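Local coordinates for protein glyoxalase 3 (Candida albicans, PDB 4LRU) that converts methylglyoxal to D-lactate in a single step without glutathione, helping the yeast to detoxify the methylglyoxal made by its own metabolism, at residues A[27-35]-A[219-227]. Residues are numbered along the deposited sequence; the frame is centred on the assembly and turned at random.
Sequences VFVVEALHP and GVNPQSAVK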
loop_
_atom_site.group_PDB
_atom_site.type_symbol
_atom_site.label_atom_id
_atom_site.label_comp_id
_atom_site.label_asym_id
_atom_site.label_seq_id
_atom_site.Cartn_x
_atom_site.Cartn_y
_atom_site.Cartn_z
ATOM N N VAL A 27 2.298 9.987 -1.635
ATOM C CA VAL A 27 1.843 9.083 -0.571
ATOM C C VAL A 27 0.605 9.679 0.099
ATOM O O VAL A 27 0.617 10.827 0.518
ATOM C CB VAL A 27 2.955 8.898 0.469
ATOM C CG1 VAL A 27 2.480 8.030 1.641
ATOM C CG2 VAL A 27 4.196 8.311 -0.192
ATOM N N PHE A 28 -0.463 8.888 0.183
ATOM C CA PHE A 28 -1.678 9.331 0.864
ATOM C C PHE A 28 -1.490 9.143 2.352
ATOM O O PHE A 28 -1.409 8.017 2.818
ATOM C CB PHE A 28 -2.886 8.530 0.391
ATOM C CG PHE A 28 -4.181 9.252 0.583
ATOM C CD1 PHE A 28 -4.809 9.264 1.815
ATOM C CD2 PHE A 28 -4.759 9.970 -0.461
ATOM C CE1 PHE A 28 -5.977 9.978 2.005
ATOM C CE2 PHE A 28 -5.931 10.679 -0.279
ATOM C CZ PHE A 28 -6.546 10.677 0.953
ATOM N N VAL A 29 -1.372 10.240 3.091
ATOM C CA VAL A 29 -0.800 10.212 4.446
ATOM C C VAL A 29 -1.341 9.062 5.292
ATOM O O VAL A 29 -0.572 8.268 5.801
ATOM C CB VAL A 29 -1.007 11.531 5.185
ATOM C CG1 VAL A 29 -0.521 11.424 6.624
ATOM C CG2 VAL A 29 -0.256 12.655 4.481
ATOM N N VAL A 30 -2.653 8.994 5.487
ATOM C CA VAL A 30 -3.165 8.020 6.451
ATOM C C VAL A 30 -3.016 6.568 6.008
ATOM O O VAL A 30 -3.092 5.673 6.832
ATOM C CB VAL A 30 -4.624 8.277 6.881
ATOM C CG1 VAL A 30 -4.712 9.545 7.725
ATOM C CG2 VAL A 30 -5.547 8.342 5.680
ATOM N N GLU A 31 -2.749 6.331 4.720
ATOM C CA GLU A 31 -2.467 4.977 4.254
ATOM C C GLU A 31 -1.117 4.452 4.688
ATOM O O GLU A 31 -0.901 3.249 4.689
ATOM C CB GLU A 31 -2.582 4.894 2.725
ATOM C CG GLU A 31 -4.006 5.127 2.285
ATOM C CD GLU A 31 -4.207 5.067 0.789
ATOM O OE1 GLU A 31 -3.295 4.607 0.064
ATOM O OE2 GLU A 31 -5.311 5.458 0.365
ATOM N N ALA A 32 -0.220 5.367 5.046
ATOM C CA ALA A 32 1.006 5.050 5.753
ATOM C C ALA A 32 0.836 5.153 7.261
ATOM O O ALA A 32 1.301 4.276 7.998
ATOM C CB ALA A 32 2.123 5.965 5.301
ATOM N N LEU A 33 0.202 6.230 7.720
ATOM C CA LEU A 33 0.099 6.511 9.156
ATOM C C LEU A 33 -0.763 5.477 9.896
ATOM O O LEU A 33 -0.335 4.940 10.921
ATOM C CB LEU A 33 -0.412 7.934 9.387
ATOM C CG LEU A 33 -0.310 8.535 10.796
ATOM C CD1 LEU A 33 -0.262 10.059 10.748
ATOM C CD2 LEU A 33 -1.464 8.073 11.669
ATOM N N HIS A 34 -1.959 5.198 9.396
ATOM C CA HIS A 34 -2.838 4.258 10.078
ATOM C C HIS A 34 -2.212 2.871 10.220
ATOM O O HIS A 34 -2.161 2.330 11.335
ATOM C CB HIS A 34 -4.211 4.179 9.404
ATOM C CG HIS A 34 -5.050 5.399 9.608
ATOM N ND1 HIS A 34 -6.266 5.573 8.988
ATOM C CD2 HIS A 34 -4.859 6.501 10.373
ATOM C CE1 HIS A 34 -6.787 6.727 9.356
ATOM N NE2 HIS A 34 -5.961 7.304 10.209
ATOM N N PRO A 35 -1.695 2.299 9.115
ATOM C CA PRO A 35 -1.106 0.975 9.275
ATOM C C PRO A 35 0.135 1.007 10.154
ATOM O O PRO A 35 0.357 0.092 10.948
ATOM C CB PRO A 35 -0.794 0.543 7.835
ATOM C CG PRO A 35 -1.737 1.343 6.992
ATOM C CD PRO A 35 -1.851 2.659 7.695
ATOM N N GLY A 219 -7.239 -3.808 0.779
ATOM C CA GLY A 219 -8.324 -2.891 1.132
ATOM C C GLY A 219 -8.544 -1.822 0.083
ATOM O O GLY A 219 -7.690 -1.579 -0.769
ATOM N N VAL A 220 -9.684 -1.147 0.154
ATOM C CA VAL A 220 -10.158 -0.367 -0.994
ATOM C C VAL A 220 -9.533 1.035 -1.115
ATOM O O VAL A 220 -9.307 1.538 -2.226
ATOM C CB VAL A 220 -11.682 -0.232 -0.951
ATOM C CG1 VAL A 220 -12.180 0.612 -2.116
ATOM C CG2 VAL A 220 -12.314 -1.612 -0.986
ATOM N N ASN A 221 -9.304 1.687 0.016
ATOM C CA ASN A 221 -9.279 3.150 0.080
ATOM C C ASN A 221 -8.711 3.650 1.407
ATOM O O ASN A 221 -8.401 2.862 2.297
ATOM C CB ASN A 221 -10.697 3.706 -0.130
ATOM C CG ASN A 221 -11.723 3.062 0.796
ATOM O OD1 ASN A 221 -11.384 2.657 1.911
ATOM N ND2 ASN A 221 -12.951 2.904 0.325
ATOM N N PRO A 222 -8.566 4.974 1.551
ATOM C CA PRO A 222 -8.038 5.478 2.820
ATOM C C PRO A 222 -8.893 5.055 4.011
ATOM O O PRO A 222 -8.366 4.771 5.095
ATOM C CB PRO A 222 -8.072 6.996 2.629
ATOM C CG PRO A 222 -7.945 7.197 1.147
ATOM C CD PRO A 222 -8.745 6.053 0.561
ATOM N N GLN A 223 -10.204 4.977 3.795
ATOM C CA GLN A 223 -11.143 4.579 4.833
ATOM C C GLN A 223 -10.909 3.151 5.320
ATOM O O GLN A 223 -11.335 2.804 6.408
ATOM C CB GLN A 223 -12.578 4.706 4.304
ATOM C CG GLN A 223 -12.984 6.142 4.014
ATOM C CD GLN A 223 -12.623 6.619 2.609
ATOM O OE1 GLN A 223 -11.861 5.986 1.887
ATOM N NE2 GLN A 223 -13.206 7.745 2.214
ATOM N N SER A 224 -10.234 2.333 4.509
ATOM C CA SER A 224 -10.026 0.910 4.815
ATOM C C SER A 224 -8.657 0.584 5.384
ATOM O O SER A 224 -8.359 -0.582 5.632
ATOM C CB SER A 224 -10.220 0.059 3.559
ATOM O OG SER A 224 -11.496 0.291 2.981
ATOM N N ALA A 225 -7.807 1.588 5.564
ATOM C CA ALA A 225 -6.419 1.327 5.901
ATOM C C ALA A 225 -6.254 0.661 7.267
ATOM O O ALA A 225 -5.462 -0.278 7.407
ATOM C CB ALA A 225 -5.595 2.605 5.812
ATOM N N VAL A 226 -6.976 1.143 8.280
ATOM C CA VAL A 226 -6.927 0.518 9.589
ATOM C C VAL A 226 -7.330 -0.951 9.471
ATOM O O VAL A 226 -6.620 -1.844 9.944
ATOM C CB VAL A 226 -7.807 1.239 10.632
ATOM C CG1 VAL A 226 -7.924 0.400 11.888
ATOM C CG2 VAL A 226 -7.231 2.596 10.985
ATOM N N LYS A 227 -8.465 -1.211 8.832
ATOM C CA LYS A 227 -8.992 -2.566 8.772
ATOM C C LYS A 227 -8.032 -3.458 7.997
ATOM O O LYS A 227 -7.880 -4.625 8.327
ATOM C CB LYS A 227 -10.380 -2.577 8.123
ATOM C CG LYS A 227 -11.130 -3.895 8.306
ATOM C CD LYS A 227 -12.508 -3.847 7.663
ATOM C CE LYS A 227 -13.347 -5.074 8.033
ATOM N NZ LYS A 227 -12.808 -6.330 7.431
HETATM O O HOH W 1 -8.216 3.951 7.763
#
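Pro-222 lies against Phe-28 and Glu-31 where the N-terminal parts of helices 29-42 and 225-236 meet beside the mainly parallel sheet of this DJ-1/PfpI fold. The pair illustrates how helices can join without a direct hydrogen bond: one flank is packed directly, the other bridged by water. On the tight flank, CG of Pro-222 makes a CH-pi contact over one face of the Phe-28 ring, 3.8 Å from its centroid and displaced toward the rim. With CG anti to the carbonyl carbon (chi1 -66°) and the chain extended beyond it, the carboxylate of Glu-31 reaches the proline ring, OE2 lying 3.3 Å from CG of Pro-222. Glu-31 also touches Cys-139, inferred to be an active-site residue, which puts this flank beside the probable catalytic centre. Further along, the methyl of Ala-225 is a knob in a hole formed by Val-30, Glu-31, His-34 and Pro-35; its CB is 4.2 Å from CD of Pro-35.

The other flank, between His-34 and Val-226, takes in a water. CG2 of Val-226 approaches the His-34 ring obliquely, 3.7 Å from ND1 of His-34, while CB of Val-30 covers the centre of one ring face and NE2 of His-34 is hydrogen-bonded to OD2 of Asp-71. At the ring edge, in its plane, the water lies 2.8 Å from ND1 of His-34; it accepts from N of Val-226 and donates to O of Pro-222 at 2.8 Å.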